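Local coordinates for uncharacterized protein (Bacteroides ovatus, PDB 3NQK) that is of unknown function but combines a probably immunoglobulin-like β-domain with a second β-rich domain whose long strands lead to the C-terminal tail, at residues Y12-K16 against P128-V132; Q55-I59 against D134-A138; L302-I306 against Q315-W319. All blocks are in the same frame, centred on the assembly; numbering follows the deposited sequence.

Interaction 1 (Y12-K16 against P128-V132)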
# COMPACT_ATOMS: atom_id res chain seq x y z
N TYR A 12 14.83 11.59 -19.45
CA TYR A 12 13.50 12.16 -19.53
C TYR A 12 12.85 12.17 -18.13
O TYR A 12 12.91 11.17 -17.41
CB TYR A 12 12.66 11.32 -20.52
CG TYR A 12 11.25 11.84 -20.81
CD1 TYR A 12 11.05 12.99 -21.60
CD2 TYR A 12 10.11 11.13 -20.40
CE1 TYR A 12 9.75 13.46 -21.90
CE2 TYR A 12 8.81 11.59 -20.71
CZ TYR A 12 8.64 12.75 -21.45
OH TYR A 12 7.38 13.19 -21.74
N VAL A 13 12.27 13.31 -17.74
CA VAL A 13 11.62 13.45 -16.43
C VAL A 13 10.12 13.49 -16.61
O VAL A 13 9.61 14.35 -17.30
CB VAL A 13 12.05 14.73 -15.73
CG1 VAL A 13 11.29 14.89 -14.38
CG2 VAL A 13 13.54 14.73 -15.52
N SER A 14 9.40 12.62 -15.89
CA SER A 14 7.96 12.52 -16.06
C SER A 14 7.23 12.07 -14.78
O SER A 14 7.86 11.66 -13.81
CB SER A 14 7.64 11.53 -17.16
OG SER A 14 8.08 10.25 -16.80
N PHE A 15 5.90 12.16 -14.83
CA PHE A 15 5.04 11.77 -13.72
C PHE A 15 4.69 10.31 -13.85
O PHE A 15 4.56 9.80 -14.96
CB PHE A 15 3.73 12.57 -13.76
CG PHE A 15 3.91 14.06 -13.62
CD1 PHE A 15 4.19 14.63 -12.38
CD2 PHE A 15 3.68 14.89 -14.69
CE1 PHE A 15 4.30 15.99 -12.24
CE2 PHE A 15 3.78 16.26 -14.56
CZ PHE A 15 4.10 16.81 -13.33
N LYS A 16 4.48 9.64 -12.72
CA LYS A 16 4.01 8.25 -12.76
C LYS A 16 2.85 8.02 -11.79
O LYS A 16 3.05 7.71 -10.61
CB LYS A 16 5.15 7.28 -12.45
CG LYS A 16 5.11 6.01 -13.30
CD LYS A 16 5.48 6.32 -14.79
CE LYS A 16 5.70 5.03 -15.60
NZ LYS A 16 4.52 4.08 -15.50
N PRO A 128 -4.55 19.79 -14.11
CA PRO A 128 -3.57 19.60 -15.17
C PRO A 128 -2.20 20.08 -14.76
O PRO A 128 -2.02 21.27 -14.50
CB PRO A 128 -4.11 20.47 -16.28
CG PRO A 128 -4.75 21.57 -15.58
CD PRO A 128 -5.34 20.99 -14.32
N LEU A 129 -1.25 19.15 -14.70
CA LEU A 129 0.11 19.46 -14.30
C LEU A 129 1.05 19.27 -15.45
O LEU A 129 0.94 18.31 -16.21
CB LEU A 129 0.55 18.57 -13.15
CG LEU A 129 -0.32 18.65 -11.90
CD1 LEU A 129 0.15 17.65 -10.84
CD2 LEU A 129 -0.32 20.05 -11.35
N THR A 130 1.97 20.21 -15.60
CA THR A 130 2.98 20.14 -16.62
C THR A 130 4.33 20.44 -15.98
O THR A 130 4.42 21.18 -14.99
CB THR A 130 2.70 21.16 -17.77
OG1 THR A 130 3.54 20.88 -18.90
CG2 THR A 130 2.95 22.59 -17.30
N ILE A 131 5.38 19.81 -16.49
CA ILE A 131 6.73 20.07 -16.02
C ILE A 131 7.33 21.09 -16.92
O ILE A 131 7.73 20.78 -18.04
CB ILE A 131 7.57 18.80 -16.06
CG1 ILE A 131 7.09 17.83 -15.00
CG2 ILE A 131 9.05 19.13 -15.83
CD1 ILE A 131 7.85 16.59 -14.95
N VAL A 132 7.39 22.33 -16.44
CA VAL A 132 7.89 23.44 -17.24
C VAL A 132 9.46 23.51 -17.29
O VAL A 132 10.01 24.25 -18.09
CB VAL A 132 7.29 24.80 -16.76
CG1 VAL A 132 5.78 24.76 -16.83
CG2 VAL A 132 7.75 25.14 -15.34

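Interaction 2 (Q55-I59 against D134-A138)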
# COMPACT_ATOMS: atom_id res chain seq x y z
N GLN A 55 22.80 14.56 -12.23
CA GLN A 55 22.55 16.00 -12.01
C GLN A 55 21.64 16.23 -10.82
O GLN A 55 20.64 15.54 -10.66
CB GLN A 55 21.88 16.63 -13.26
CG GLN A 55 22.70 16.56 -14.57
CD GLN A 55 22.06 17.40 -15.73
OE1 GLN A 55 21.66 18.56 -15.54
NE2 GLN A 55 22.00 16.82 -16.93
N ASP A 56 22.00 17.18 -9.96
CA ASP A 56 21.04 17.70 -8.99
C ASP A 56 20.03 18.44 -9.84
O ASP A 56 20.40 19.22 -10.71
CB ASP A 56 21.69 18.65 -7.98
CG ASP A 56 22.43 17.90 -6.84
OD1 ASP A 56 23.57 17.40 -7.07
OD2 ASP A 56 21.91 17.89 -5.70
N ARG A 57 18.75 18.12 -9.68
CA ARG A 57 17.72 18.70 -10.51
C ARG A 57 16.66 19.36 -9.67
O ARG A 57 16.12 18.75 -8.74
CB ARG A 57 17.08 17.63 -11.41
CG ARG A 57 18.10 16.72 -12.09
CD ARG A 57 17.45 15.55 -12.81
NE ARG A 57 17.10 15.89 -14.18
CZ ARG A 57 17.70 15.38 -15.26
NH1 ARG A 57 18.65 14.46 -15.15
NH2 ARG A 57 17.28 15.75 -16.47
N ASP A 58 16.45 20.64 -9.92
CA ASP A 58 15.34 21.36 -9.35
C ASP A 58 14.26 21.39 -10.40
O ASP A 58 14.40 22.08 -11.41
CB ASP A 58 15.77 22.79 -8.95
CG ASP A 58 16.59 22.81 -7.67
OD1 ASP A 58 16.12 22.27 -6.63
OD2 ASP A 58 17.71 23.38 -7.69
N ILE A 59 13.22 20.59 -10.20
CA ILE A 59 12.15 20.45 -11.18
C ILE A 59 11.03 21.39 -10.87
O ILE A 59 10.63 21.54 -9.73
CB ILE A 59 11.62 18.99 -11.20
CG1 ILE A 59 12.74 18.04 -11.66
CG2 ILE A 59 10.39 18.86 -12.12
CD1 ILE A 59 12.54 16.59 -11.25
N ASP A 134 12.82 20.53 -16.43
CA ASP A 134 13.22 19.19 -15.89
C ASP A 134 14.53 19.21 -15.09
O ASP A 134 15.10 18.14 -14.80
CB ASP A 134 13.30 18.13 -17.02
CG ASP A 134 14.43 18.40 -18.03
OD1 ASP A 134 15.26 19.31 -17.81
OD2 ASP A 134 14.50 17.67 -19.04
N GLY A 135 15.03 20.40 -14.78
CA GLY A 135 16.22 20.56 -13.92
C GLY A 135 17.56 20.38 -14.61
O GLY A 135 18.60 20.65 -14.00
N SER A 136 17.54 19.95 -15.88
CA SER A 136 18.78 19.71 -16.64
C SER A 136 19.33 21.01 -17.21
O SER A 136 18.61 22.01 -17.31
CB SER A 136 18.53 18.71 -17.76
OG SER A 136 17.82 19.30 -18.82
N TYR A 137 20.59 20.97 -17.66
CA TYR A 137 21.28 22.18 -18.15
C TYR A 137 20.68 22.73 -19.46
O TYR A 137 20.28 21.98 -20.35
CB TYR A 137 22.81 21.92 -18.33
CG TYR A 137 23.55 23.12 -18.89
CD1 TYR A 137 23.59 24.33 -18.18
CD2 TYR A 137 24.17 23.07 -20.15
CE1 TYR A 137 24.22 25.46 -18.71
CE2 TYR A 137 24.81 24.20 -20.68
CZ TYR A 137 24.83 25.39 -19.95
OH TYR A 137 25.45 26.52 -20.47
N ALA A 138 20.64 24.07 -19.57
CA ALA A 138 20.10 24.77 -20.74
C ALA A 138 18.58 24.61 -20.80
O ALA A 138 17.86 25.29 -20.08
CB ALA A 138 20.77 24.26 -22.05

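Interaction 3 (L302-I306 against Q315-W319)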
# COMPACT_ATOMS: atom_id res chain seq x y z
N LEU A 302 -24.05 -0.91 -4.14
CA LEU A 302 -22.70 -0.54 -4.50
C LEU A 302 -21.77 -1.64 -4.05
O LEU A 302 -21.88 -2.13 -2.93
CB LEU A 302 -22.32 0.77 -3.81
CG LEU A 302 -20.85 1.12 -3.81
CD1 LEU A 302 -20.39 1.49 -5.24
CD2 LEU A 302 -20.57 2.26 -2.82
N LEU A 303 -20.89 -2.07 -4.94
CA LEU A 303 -19.88 -3.11 -4.62
C LEU A 303 -18.53 -2.49 -4.50
O LEU A 303 -18.17 -1.62 -5.27
CB LEU A 303 -19.83 -4.16 -5.72
CG LEU A 303 -18.62 -5.12 -5.74
CD1 LEU A 303 -18.55 -5.95 -4.50
CD2 LEU A 303 -18.69 -6.02 -6.97
N ARG A 304 -17.76 -2.96 -3.55
CA ARG A 304 -16.44 -2.44 -3.34
C ARG A 304 -15.50 -3.64 -3.13
O ARG A 304 -15.68 -4.41 -2.20
CB ARG A 304 -16.46 -1.50 -2.12
CG ARG A 304 -15.19 -0.74 -1.83
CD ARG A 304 -14.82 0.25 -2.90
NE ARG A 304 -15.77 1.36 -3.08
CZ ARG A 304 -15.85 2.41 -2.29
NH1 ARG A 304 -15.15 2.46 -1.16
NH2 ARG A 304 -16.67 3.40 -2.60
N ASN A 305 -14.58 -3.85 -4.06
CA ASN A 305 -13.69 -5.00 -4.00
C ASN A 305 -12.42 -4.69 -3.25
O ASN A 305 -11.74 -3.72 -3.57
CB ASN A 305 -13.34 -5.45 -5.41
CG ASN A 305 -14.56 -5.83 -6.20
OD1 ASN A 305 -15.30 -6.73 -5.82
ND2 ASN A 305 -14.79 -5.14 -7.29
N ILE A 306 -12.08 -5.53 -2.27
CA ILE A 306 -10.95 -5.25 -1.37
C ILE A 306 -9.97 -6.38 -1.28
O ILE A 306 -10.33 -7.50 -0.92
CB ILE A 306 -11.44 -4.96 0.03
CG1 ILE A 306 -12.26 -3.67 0.06
CG2 ILE A 306 -10.25 -4.86 0.99
CD1 ILE A 306 -12.92 -3.38 1.44
N GLN A 315 -5.30 1.90 -0.16
CA GLN A 315 -4.48 1.15 -1.10
C GLN A 315 -5.13 -0.20 -1.46
O GLN A 315 -5.01 -0.66 -2.60
CB GLN A 315 -3.06 0.93 -0.50
CG GLN A 315 -2.07 0.08 -1.37
CD GLN A 315 -1.55 0.82 -2.62
OE1 GLN A 315 -1.22 2.01 -2.56
NE2 GLN A 315 -1.43 0.08 -3.73
N GLN A 316 -5.86 -0.79 -0.51
CA GLN A 316 -6.44 -2.13 -0.69
C GLN A 316 -7.58 -2.20 -1.73
O GLN A 316 -7.87 -3.27 -2.25
CB GLN A 316 -6.95 -2.69 0.68
CG GLN A 316 -8.17 -1.96 1.27
CD GLN A 316 -8.61 -2.52 2.65
OE1 GLN A 316 -7.84 -3.18 3.35
NE2 GLN A 316 -9.85 -2.22 3.04
N ILE A 317 -8.22 -1.08 -2.03
CA ILE A 317 -9.35 -1.10 -2.96
C ILE A 317 -8.88 -1.36 -4.37
O ILE A 317 -7.86 -0.83 -4.79
CB ILE A 317 -10.14 0.22 -2.97
CG1 ILE A 317 -10.69 0.53 -1.58
CG2 ILE A 317 -11.27 0.16 -3.98
CD1 ILE A 317 -10.89 1.98 -1.33
N GLU A 318 -9.62 -2.19 -5.09
CA GLU A 318 -9.39 -2.43 -6.50
C GLU A 318 -10.46 -1.72 -7.29
O GLU A 318 -11.60 -2.19 -7.38
CB GLU A 318 -9.40 -3.92 -6.81
CG GLU A 318 -8.33 -4.71 -6.05
CD GLU A 318 -8.17 -6.16 -6.55
OE1 GLU A 318 -9.06 -6.65 -7.30
OE2 GLU A 318 -7.14 -6.79 -6.19
N TRP A 319 -10.12 -0.57 -7.82
CA TRP A 319 -11.06 0.21 -8.59
C TRP A 319 -11.21 -0.38 -10.00
O TRP A 319 -10.24 -0.93 -10.54
CB TRP A 319 -10.60 1.67 -8.66
CG TRP A 319 -10.55 2.35 -7.31
CD1 TRP A 319 -9.44 2.59 -6.54
CD2 TRP A 319 -11.66 2.85 -6.58
NE1 TRP A 319 -9.80 3.22 -5.37
CE2 TRP A 319 -11.16 3.40 -5.38
CE3 TRP A 319 -13.04 2.89 -6.82
CZ2 TRP A 319 -11.99 3.98 -4.43
CZ3 TRP A 319 -13.86 3.46 -5.88
CH2 TRP A 319 -13.33 4.00 -4.69
OXT TRP A 319 -12.31 -0.37 -10.61
O HOH W 1 -12.06 -4.72 -8.83
O HOH W 2 -13.81 -1.75 -5.87

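Interaction 1 (Y12-K16 against P128-V132)
Val13 and Phe15 face Leu129 and Ile131 across the core of a β-sandwich, consistent with an immunoglobulin-like domain of the E-set kind, and the contact is a compact example of two sheets joined by packing without a hydrogen bond between the facing segments. Strands 12-15 and 128-131 run nearly antiparallel, at 167°, yet their axes lie 8.2 Å apart, and the layers meet mainly through apolar side chains.

Ile131 fills the middle. Its CD1 sits over one face of the Phe15 ring, displaced toward the rim, 4.3 Å from the centroid in a CH-pi contact, while its CG1 approaches Phe15 CZ at 3.6 Å. The two side chains come from opposite directions. Full extension of the isoleucine at chi2 (-180°) carries CD1 far enough to meet Val13 as well, 3.9 Å from its CG1, where the side chains cross at about a right angle. Leu129 meets the far end of the ring, its CB 4.0 Å from Phe15 CZ. Ser14 and Thr130 point away from the interface, as strand alternation requires, although the carbonyl carbon of Thr130 lies near the ring plane at its edge.

Strand 38-48 pairs with 12-15 and adds Leu43 and Ile45 to this core. From the facing sheet, Ile59 and Ile61 of strand 57-63 and Ala150 of strand 149-157 close around it.

Interaction 2 (Q55-I59 against D134-A138)
Arg57 and Gly135 form the close-fitting half of this contact, in which the start of a strand receives a turn of the neighbouring loop; Gln55 and Tyr137 form the slacker half. The alpha carbons of Arg57 and Gly135 are 4.2 Å apart. Gly135, with a positive phi (82°) and no side chain, lets the two backbones come this close.

Beside it the guanidinium uses an edge: Arg57 NE donates to Asp134 O at 3.1 Å, almost straight at 169°, with the acceptor in the guanidinium plane and NE almost in line with the carbonyl bond. A bend at chi3 (89°) turns the group toward this carbonyl. Arg57 NH1 is held by Asn53 OD1, whereas NH2 stays 4.2 Å from Asp134 OD2, too far for a salt bridge, and rests 3.5 Å from Ser136 CB. Replacing Arg57 by an alanine removes the guanidinium and would probably leave the Asp134 carbonyl and Asn53 OD1 without this donor, with a gap beside Ser136.

The turn is braced internally. Asp134 OD1 accepts from Ser136 N at 3.1 Å, making an Asx turn, and from Ser136 OG at 2.8 Å, both from the same face of the carboxylate. Toward solvent the grip slackens: Tyr137 N gives Gln55 OE1 only a weak, bent bond of 3.4 Å, and Tyr137 is exposed.

Strand 98-101 pairs with Arg57 and Ile59 through Ile101 and Val99, while Val13 of strand 12-15 and Val47 of strand 38-48 pack against the arginine.

Interaction 3 (L302-I306 against Q315-W319)
Arg304 reaches from its strand to Trp319, the last residue of the chain, and packs against a C-terminal tail that has doubled back beside that strand. Its path can be followed outward. At CB the side chain leaves with CG anti to the backbone N (chi1 -173°), and bends at chi2 and chi3 then fold it toward the tail. CD meets Ile317 CG2 at 3.7 Å. NE comes next, 3.9 Å from Trp319 CH2. CZ has that same CH2 over the centre of one guanidinium face, 3.8 Å away; the two planes are inclined by 46°, so the indole does not lie flat on the guanidinium. At the tip, NH2 donates to the backbone carbonyls of Ser161 and Asn158, which helps fix the rotation of the whole group.

The backbones add a single β-bridge, Ile306 with Ile317. Glu318 N donates to Asn305 O at 3.0 Å, a straight bond of 173°. A water then joins the chains once more, accepting from Asn305 N at 2.9 Å and donating to Glu318 O at 2.7 Å.

Strand 264-279 pairs with the strand of Arg304, and Arg261 forms a salt bridge with Glu318. Trp319 stacks on Tyr30 and meets Phe157 edge-to-face, so the tail touches strands 27-32 and 149-157, which pair with each other in the mixed sheet.

Overall arrangement
Interactions 1 and 2 touch directly: their centres are 13 Å apart, Val13 CG2 packs on Asp134 CB at 3.7 Å, and Ile131 CG2 meets Ile59 CG2 at 4.0 Å. Through these two pairs the packing of the sandwich interior continues to the turn at its end. Strands 57-63 and 125-133 are neighbours in one sheet, and the segments of the two contacts alternate along the chain. Interaction 3 is separate, its centre about 28 Å from that of interaction 1 and 39 Å from that of interaction 2, with nearest atoms about 11 and 22 Å away. Strand 149-157 nevertheless borders both interaction 1, through Ala150, and interaction 3, through Phe157.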